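Local atomic coordinates of prolyl-tRNA synthetase (Giardia lamblia ATCC 50803, PDB entry 3IAL), a protein that probably attaches L-proline to tRNA(Pro) in an ATP-dependent reaction that passes through a prolyl-adenylate intermediate. Residues B[199-203]-B[294-298]; B[291-295]-B[424-428]; B[227-231]-B[279-284]. One frame throughout, in Å; residues are numbered along the deposited sequence.

Interaction 1 of 3, residues B[199-203]-B[294-298]; sequences SDELC and PPLIA
Leu202 and Leu296 meet methyl to methyl, CD2 to CD2 at 3.8 Å, and this pair is the centre of an apolar cluster. The same Leu202 CD2 lies 3.8 Å from Ile297 CG2. The Leu202 and Ile297 side chains cross at about a right angle. With chi1 at 177° the Leu296 side chain extends toward helix 180-201, and its CD2 branch meets Glu201 CB at 3.9 Å. The Glu201 chain bends at chi2 (-67°), which brings OE1 alongside Leu296 CB and CD1 at van der Waals distance. The two side chains cross at about a right angle.

Pro294 packs on the backbone instead. Its CB is 3.6 Å from Glu201 O, and its CG is 3.7 Å from Leu202 O. Leu202 O also accepts a hydrogen bond from His285 NE2, at the end of helix 276-285.

No direct hydrogen bond joins the two segments. One water bridges them: it donates to Glu201 O at 2.6 Å and accepts from Leu296 N at 3.0 Å. Helix 52-71 adds Leu64, Met57 and Ile61 to the apolar side. The joint between the end of helix 180-201 and the linker toward strand 302-307 is therefore largely apolar, with the water answering two backbone groups that do not bond directly to each other.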
loop_
_atom_site.group_PDB
_atom_site.type_symbol
_atom_site.label_atom_id
_atom_site.label_comp_id
_atom_site.label_asym_id
_atom_site.label_seq_id
_atom_site.Cartn_x
_atom_site.Cartn_y
_atom_site.Cartn_z
ATOM N N SER B 199 -7.231 -5.494 19.284
ATOM C CA SER B 199 -7.421 -5.097 20.688
ATOM C C SER B 199 -6.563 -3.907 21.136
ATOM O O SER B 199 -7.100 -2.908 21.604
ATOM C CB SER B 199 -7.192 -6.295 21.614
ATOM O OG SER B 199 -8.205 -7.273 21.414
ATOM N N ASP B 200 -5.244 -4.001 20.992
ATOM C CA ASP B 200 -4.365 -2.912 21.437
ATOM C C ASP B 200 -4.641 -1.621 20.668
ATOM O O ASP B 200 -4.614 -0.533 21.249
ATOM C CB ASP B 200 -2.881 -3.270 21.284
ATOM C CG ASP B 200 -2.454 -4.459 22.137
ATOM O OD1 ASP B 200 -3.243 -4.966 22.961
ATOM O OD2 ASP B 200 -1.299 -4.888 21.982
ATOM N N GLU B 201 -4.906 -1.740 19.366
ATOM C CA GLU B 201 -5.066 -0.565 18.505
ATOM C C GLU B 201 -6.525 -0.209 18.180
ATOM O O GLU B 201 -6.915 0.951 18.330
ATOM C CB GLU B 201 -4.232 -0.728 17.233
ATOM C CG GLU B 201 -2.713 -0.775 17.514
ATOM C CD GLU B 201 -2.150 0.550 18.031
ATOM O OE1 GLU B 201 -2.444 1.607 17.443
ATOM O OE2 GLU B 201 -1.396 0.530 19.021
ATOM N N LEU B 202 -7.335 -1.184 17.770
ATOM C CA LEU B 202 -8.737 -0.904 17.420
ATOM C C LEU B 202 -9.709 -1.109 18.568
ATOM O O LEU B 202 -10.909 -0.935 18.391
ATOM C CB LEU B 202 -9.182 -1.720 16.202
ATOM C CG LEU B 202 -8.391 -1.415 14.934
ATOM C CD1 LEU B 202 -8.828 -2.373 13.828
ATOM C CD2 LEU B 202 -8.543 0.056 14.517
ATOM N N CYS B 203 -9.189 -1.462 19.742
ATOM C CA CYS B 203 -9.979 -1.505 20.974
ATOM C C CYS B 203 -11.227 -2.383 20.948
ATOM O O CYS B 203 -12.223 -2.043 21.585
ATOM C CB CYS B 203 -10.383 -0.084 21.379
ATOM S SG CYS B 203 -9.002 1.032 21.556
ATOM N N PRO B 294 -11.159 4.843 16.868
ATOM C CA PRO B 294 -9.878 4.677 17.539
ATOM C C PRO B 294 -8.795 5.512 16.836
ATOM O O PRO B 294 -8.882 5.713 15.615
ATOM C CB PRO B 294 -9.594 3.188 17.388
ATOM C CG PRO B 294 -10.924 2.556 17.172
ATOM C CD PRO B 294 -11.706 3.559 16.395
ATOM N N PRO B 295 -7.801 6.023 17.595
ATOM C CA PRO B 295 -6.758 6.886 17.031
ATOM C C PRO B 295 -6.058 6.339 15.784
ATOM O O PRO B 295 -5.804 7.105 14.850
ATOM C CB PRO B 295 -5.758 7.030 18.189
ATOM C CG PRO B 295 -6.589 6.938 19.406
ATOM C CD PRO B 295 -7.735 5.986 19.067
ATOM N N LEU B 296 -5.754 5.042 15.772
ATOM C CA LEU B 296 -5.086 4.400 14.631
ATOM C C LEU B 296 -5.724 4.777 13.293
ATOM O O LEU B 296 -5.030 5.081 12.326
ATOM C CB LEU B 296 -5.115 2.871 14.773
ATOM C CG LEU B 296 -4.502 2.091 13.597
ATOM C CD1 LEU B 296 -2.984 2.291 13.567
ATOM C CD2 LEU B 296 -4.865 0.597 13.640
ATOM N N ILE B 297 -7.051 4.753 13.251
ATOM C CA ILE B 297 -7.781 4.942 11.998
ATOM C C ILE B 297 -8.484 6.288 11.874
ATOM O O ILE B 297 -9.263 6.472 10.960
ATOM C CB ILE B 297 -8.812 3.801 11.761
ATOM C CG1 ILE B 297 -9.844 3.727 12.907
ATOM C CG2 ILE B 297 -8.083 2.482 11.578
ATOM C CD1 ILE B 297 -11.113 2.893 12.581
ATOM N N ALA B 298 -8.211 7.228 12.773
ATOM C CA ALA B 298 -8.785 8.568 12.655
ATOM C C ALA B 298 -7.948 9.372 11.663
ATOM O O ALA B 298 -6.771 9.639 11.929
ATOM C CB ALA B 298 -8.803 9.270 14.018
HETATM O O HOH W 1 -5.978 3.320 18.173
#

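Interaction 2 of 3, residues B[291-295]-B[424-428]; sequences LVLPP and YKARL
Tyr424 OH donates a hydrogen bond of 2.7 Å to Leu293 O. This fastens helix 416-438 to the linker that runs from the class II catalytic core toward the anticodon-binding domain. The hydroxyl does not arrive on a lone pair. It sits above the carbonyl plane, 55° out of it, with a C=O...O angle of 117°. Seen from the tyrosine, Leu293 O lies at the ring edge and in the ring plane. The Tyr424 side chain points away from its own backbone N (chi1 169°), and the ring reaches out from the helix to the extended backbone of 291-294.

Leu428, one helical turn on, lies over one face of that ring, with CD1 3.9 Å above the plane and offset toward the rim. The same methyl rests near Pro294 N and CA. The other branch, CD2, presses on Val292 CG1 at 3.5 Å, tighter than a usual carbon contact. Val292 CG1 also touches the tyrosine hydroxyl, so the OH is flanked by an apolar group as well as by its acceptor.

Both segments have other ties. On the helix, Arg427 is salt-bridged to Asp384. In the linker, backbone hydrogen bonds join Leu291 with Leu359 and Leu293 with Gly361.

At the far end Pro295 lies beside Lys425, their side chains obliquely set. Its ring also reaches the edge of Tyr424, with CD 4.0 Å from CE2. The lysine offers its aliphatic chain here, and Lys425 CG comes within 3.5 Å of Pro295 CD, again a tight pair.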
loop_
_atom_site.group_PDB
_atom_site.type_symbol
_atom_site.label_atom_id
_atom_site.label_comp_id
_atom_site.label_asym_id
_atom_site.label_seq_id
_atom_site.Cartn_x
_atom_site.Cartn_y
_atom_site.Cartn_z
ATOM N N LEU B 291 -19.848 7.926 13.859
ATOM C CA LEU B 291 -18.617 7.207 14.105
ATOM C C LEU B 291 -17.942 7.669 15.387
ATOM O O LEU B 291 -18.123 8.800 15.821
ATOM C CB LEU B 291 -17.629 7.385 12.937
ATOM C CG LEU B 291 -18.088 6.946 11.543
ATOM C CD1 LEU B 291 -17.039 7.288 10.502
ATOM C CD2 LEU B 291 -18.416 5.463 11.512
ATOM N N VAL B 292 -17.168 6.760 15.967
ATOM C CA VAL B 292 -16.312 7.012 17.115
ATOM C C VAL B 292 -15.025 6.227 16.818
ATOM O O VAL B 292 -14.969 5.029 17.035
ATOM C CB VAL B 292 -16.976 6.491 18.414
ATOM C CG1 VAL B 292 -16.022 6.565 19.597
ATOM C CG2 VAL B 292 -18.292 7.256 18.702
ATOM N N LEU B 293 -14.001 6.910 16.317
ATOM C CA LEU B 293 -12.826 6.246 15.746
ATOM C C LEU B 293 -11.687 6.070 16.749
ATOM O O LEU B 293 -11.272 7.032 17.388
ATOM C CB LEU B 293 -12.301 7.045 14.544
ATOM C CG LEU B 293 -13.293 7.279 13.407
ATOM C CD1 LEU B 293 -12.686 8.226 12.372
ATOM C CD2 LEU B 293 -13.705 5.957 12.762
ATOM N N PRO B 294 -11.159 4.843 16.868
ATOM C CA PRO B 294 -9.878 4.677 17.539
ATOM C C PRO B 294 -8.795 5.512 16.836
ATOM O O PRO B 294 -8.882 5.713 15.615
ATOM C CB PRO B 294 -9.594 3.188 17.388
ATOM C CG PRO B 294 -10.924 2.556 17.172
ATOM C CD PRO B 294 -11.706 3.559 16.395
ATOM N N PRO B 295 -7.801 6.023 17.595
ATOM C CA PRO B 295 -6.758 6.886 17.031
ATOM C C PRO B 295 -6.058 6.339 15.784
ATOM O O PRO B 295 -5.804 7.105 14.850
ATOM C CB PRO B 295 -5.758 7.030 18.189
ATOM C CG PRO B 295 -6.589 6.938 19.406
ATOM C CD PRO B 295 -7.735 5.986 19.067
ATOM N N TYR B 424 -9.033 7.812 26.094
ATOM C CA TYR B 424 -10.116 7.586 25.124
ATOM C C TYR B 424 -10.122 6.145 24.595
ATOM O O TYR B 424 -11.154 5.474 24.625
ATOM C CB TYR B 424 -9.964 8.612 23.999
ATOM C CG TYR B 424 -10.796 8.441 22.750
ATOM C CD1 TYR B 424 -12.163 8.710 22.744
ATOM C CD2 TYR B 424 -10.193 8.108 21.545
ATOM C CE1 TYR B 424 -12.905 8.602 21.568
ATOM C CE2 TYR B 424 -10.916 7.998 20.384
ATOM C CZ TYR B 424 -12.269 8.239 20.391
ATOM O OH TYR B 424 -12.973 8.119 19.208
ATOM N N LYS B 425 -8.961 5.680 24.137
ATOM C CA LYS B 425 -8.767 4.289 23.732
ATOM C C LYS B 425 -9.184 3.311 24.813
ATOM O O LYS B 425 -9.895 2.346 24.541
ATOM C CB LYS B 425 -7.293 4.024 23.414
ATOM C CG LYS B 425 -6.873 4.351 21.996
ATOM C CD LYS B 425 -5.392 4.085 21.787
ATOM C CE LYS B 425 -5.055 2.592 21.787
ATOM N NZ LYS B 425 -3.648 2.376 21.361
ATOM N N ALA B 426 -8.716 3.558 26.038
ATOM C CA ALA B 426 -8.985 2.669 27.165
ATOM C C ALA B 426 -10.476 2.613 27.521
ATOM O O ALA B 426 -10.970 1.544 27.889
ATOM C CB ALA B 426 -8.137 3.062 28.390
ATOM N N ARG B 427 -11.194 3.734 27.394
ATOM C CA ARG B 427 -12.657 3.719 27.571
ATOM C C ARG B 427 -13.361 2.947 26.440
ATOM O O ARG B 427 -14.285 2.173 26.702
ATOM C CB ARG B 427 -13.244 5.132 27.673
ATOM C CG ARG B 427 -12.841 5.886 28.936
ATOM C CD ARG B 427 -13.574 7.217 29.074
ATOM N NE ARG B 427 -13.404 8.103 27.920
ATOM C CZ ARG B 427 -12.432 9.003 27.767
ATOM N NH1 ARG B 427 -11.485 9.167 28.688
ATOM N NH2 ARG B 427 -12.402 9.750 26.671
ATOM N N LEU B 428 -12.937 3.153 25.192
ATOM C CA LEU B 428 -13.508 2.399 24.065
ATOM C C LEU B 428 -13.300 0.888 24.263
ATOM O O LEU B 428 -14.221 0.090 24.064
ATOM C CB LEU B 428 -12.885 2.830 22.732
ATOM C CG LEU B 428 -13.134 4.247 22.197
ATOM C CD1 LEU B 428 -12.489 4.380 20.811
ATOM C CD2 LEU B 428 -14.610 4.618 22.129
#

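Interaction 3 of 3, residues B[227-231]-B[279-284]; sequences DVVMP and ACALSI
Val228 lays its CG1 methyl against Cys280, 3.5 Å from SG, and CB and CG2 also border the sulfur. A chi1 of 172° turns CG1 to the helix. It touches Ile284 CD1 as well, at 3.7 Å, so one valine methyl fits between residues a helical turn apart. Ile284 CD1 continues past it toward Val229 O.

Met230 approaches by its far end. The chain bends at chi2 and again at chi3. The bends bring SD to 4.1 Å from Cys280 SG and set the CE methyl on Ser283, 3.4 Å from OG. That hydroxyl is already engaged inside the helix: Ser283 OG donates to Ala279 O at 2.7 Å. Ser283 N donates to the same oxygen from the opposite face of its plane. Two bonds thus grip Ala279 O, and the serine can turn to an apolar neighbour with its hydrogen bond made.

Pro231 closes the end of the contact. Its CG lies 3.3 Å from Ser283 O, an oxygen that also receives a hydrogen bond from Lys19 NZ. Phe24 of helix 24-34 packs on Met230, Pro231 and Ser283.

No hydrogen bond links the two segments. Strand 227-229 and helix 279-284 run nearly parallel, at 17°, with their axes 9.9 Å apart. The contact packs helix 276-285 along strand 222-229 of the antiparallel core sheet. That helix follows strand 263-274, as in the motif 3 strand-helix unit of class II aminoacyl-tRNA synthetases.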
loop_
_atom_site.group_PDB
_atom_site.type_symbol
_atom_site.label_atom_id
_atom_site.label_comp_id
_atom_site.label_asym_id
_atom_site.label_seq_id
_atom_site.Cartn_x
_atom_site.Cartn_y
_atom_site.Cartn_z
ATOM N N ASP B 227 -14.182 -14.823 15.567
ATOM C CA ASP B 227 -15.583 -14.504 15.316
ATOM C C ASP B 227 -16.005 -13.326 16.196
ATOM O O ASP B 227 -16.094 -13.462 17.411
ATOM C CB ASP B 227 -16.471 -15.712 15.634
ATOM C CG ASP B 227 -16.536 -16.704 14.509
ATOM O OD1 ASP B 227 -16.146 -16.371 13.368
ATOM O OD2 ASP B 227 -17.015 -17.830 14.761
ATOM N N VAL B 228 -16.269 -12.182 15.578
ATOM C CA VAL B 228 -16.519 -10.952 16.321
ATOM C C VAL B 228 -18.019 -10.693 16.430
ATOM O O VAL B 228 -18.708 -10.636 15.429
ATOM C CB VAL B 228 -15.849 -9.757 15.639
ATOM C CG1 VAL B 228 -16.269 -8.445 16.304
ATOM C CG2 VAL B 228 -14.326 -9.918 15.661
ATOM N N VAL B 229 -18.517 -10.530 17.649
ATOM C CA VAL B 229 -19.915 -10.171 17.844
ATOM C C VAL B 229 -20.178 -8.735 17.367
ATOM O O VAL B 229 -19.540 -7.787 17.828
ATOM C CB VAL B 229 -20.351 -10.302 19.306
ATOM C CG1 VAL B 229 -21.823 -9.915 19.440
ATOM C CG2 VAL B 229 -20.102 -11.719 19.815
ATOM N N MET B 230 -21.117 -8.600 16.434
ATOM C CA MET B 230 -21.523 -7.308 15.893
ATOM C C MET B 230 -22.768 -6.798 16.630
ATOM O O MET B 230 -23.453 -7.585 17.295
ATOM C CB MET B 230 -21.800 -7.450 14.400
ATOM C CG MET B 230 -20.552 -7.825 13.600
ATOM S SD MET B 230 -19.446 -6.422 13.366
ATOM C CE MET B 230 -20.366 -5.493 12.152
ATOM N N PRO B 231 -23.066 -5.489 16.520
ATOM C CA PRO B 231 -24.198 -4.917 17.276
ATOM C C PRO B 231 -25.564 -5.538 16.987
ATOM O O PRO B 231 -26.443 -5.443 17.823
ATOM C CB PRO B 231 -24.188 -3.434 16.875
ATOM C CG PRO B 231 -22.794 -3.164 16.448
ATOM C CD PRO B 231 -22.280 -4.441 15.840
ATOM N N ALA B 279 -14.845 -2.863 9.422
ATOM C CA ALA B 279 -16.270 -3.026 9.721
ATOM C C ALA B 279 -16.505 -3.183 11.230
ATOM O O ALA B 279 -17.373 -2.513 11.793
ATOM C CB ALA B 279 -16.849 -4.207 8.969
ATOM N N CYS B 280 -15.723 -4.052 11.872
ATOM C CA CYS B 280 -15.847 -4.306 13.319
ATOM C C CYS B 280 -15.586 -3.055 14.163
ATOM O O CYS B 280 -16.415 -2.673 14.979
ATOM C CB CYS B 280 -14.894 -5.418 13.766
ATOM S SG CYS B 280 -15.370 -7.075 13.243
ATOM N N ALA B 281 -14.439 -2.426 13.945
ATOM C CA ALA B 281 -14.039 -1.226 14.686
ATOM C C ALA B 281 -15.072 -0.111 14.574
ATOM O O ALA B 281 -15.374 0.558 15.561
ATOM C CB ALA B 281 -12.703 -0.732 14.194
ATOM N N LEU B 282 -15.613 0.093 13.374
ATOM C CA LEU B 282 -16.585 1.170 13.172
ATOM C C LEU B 282 -17.904 0.822 13.849
ATOM O O LEU B 282 -18.521 1.669 14.492
ATOM C CB LEU B 282 -16.813 1.445 11.687
ATOM C CG LEU B 282 -15.602 1.899 10.852
ATOM C CD1 LEU B 282 -16.071 2.203 9.449
ATOM C CD2 LEU B 282 -14.858 3.098 11.439
ATOM N N SER B 283 -18.309 -0.436 13.714
ATOM C CA SER B 283 -19.639 -0.875 14.117
ATOM C C SER B 283 -19.775 -0.961 15.631
ATOM O O SER B 283 -20.800 -0.566 16.199
ATOM C CB SER B 283 -19.959 -2.232 13.484
ATOM O OG SER B 283 -20.078 -2.131 12.065
ATOM N N ILE B 284 -18.732 -1.478 16.273
ATOM C CA ILE B 284 -18.747 -1.723 17.704
ATOM C C ILE B 284 -18.651 -0.425 18.508
ATOM O O ILE B 284 -19.341 -0.268 19.516
ATOM C CB ILE B 284 -17.620 -2.677 18.113
ATOM C CG1 ILE B 284 -17.877 -4.066 17.512
ATOM C CG2 ILE B 284 -17.523 -2.749 19.636
ATOM C CD1 ILE B 284 -16.762 -5.072 17.718
#

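In the fold
The three contacts gather around helix 276-285 and the linker that follows it. Interactions 1 and 2 share Pro294 and Pro295, and their centres are 7 Å apart. Lys425 joins them further: its NZ makes a weak hydrogen bond to Asp200 O and lies 3.7 Å from Glu201 OE2, a long and weak approach. Interaction 3 is nested inside the chain loop closed by interaction 1, about 13 Å away between centres. Leu282 ties it to both others, with CD2 3.9 Å from Ile297 CD1 and 3.4 Å from Leu293 CD2. The bound prolyl-adenylate is about 8 Å from the Ala279 side chain and about 12 Å from that of Leu202.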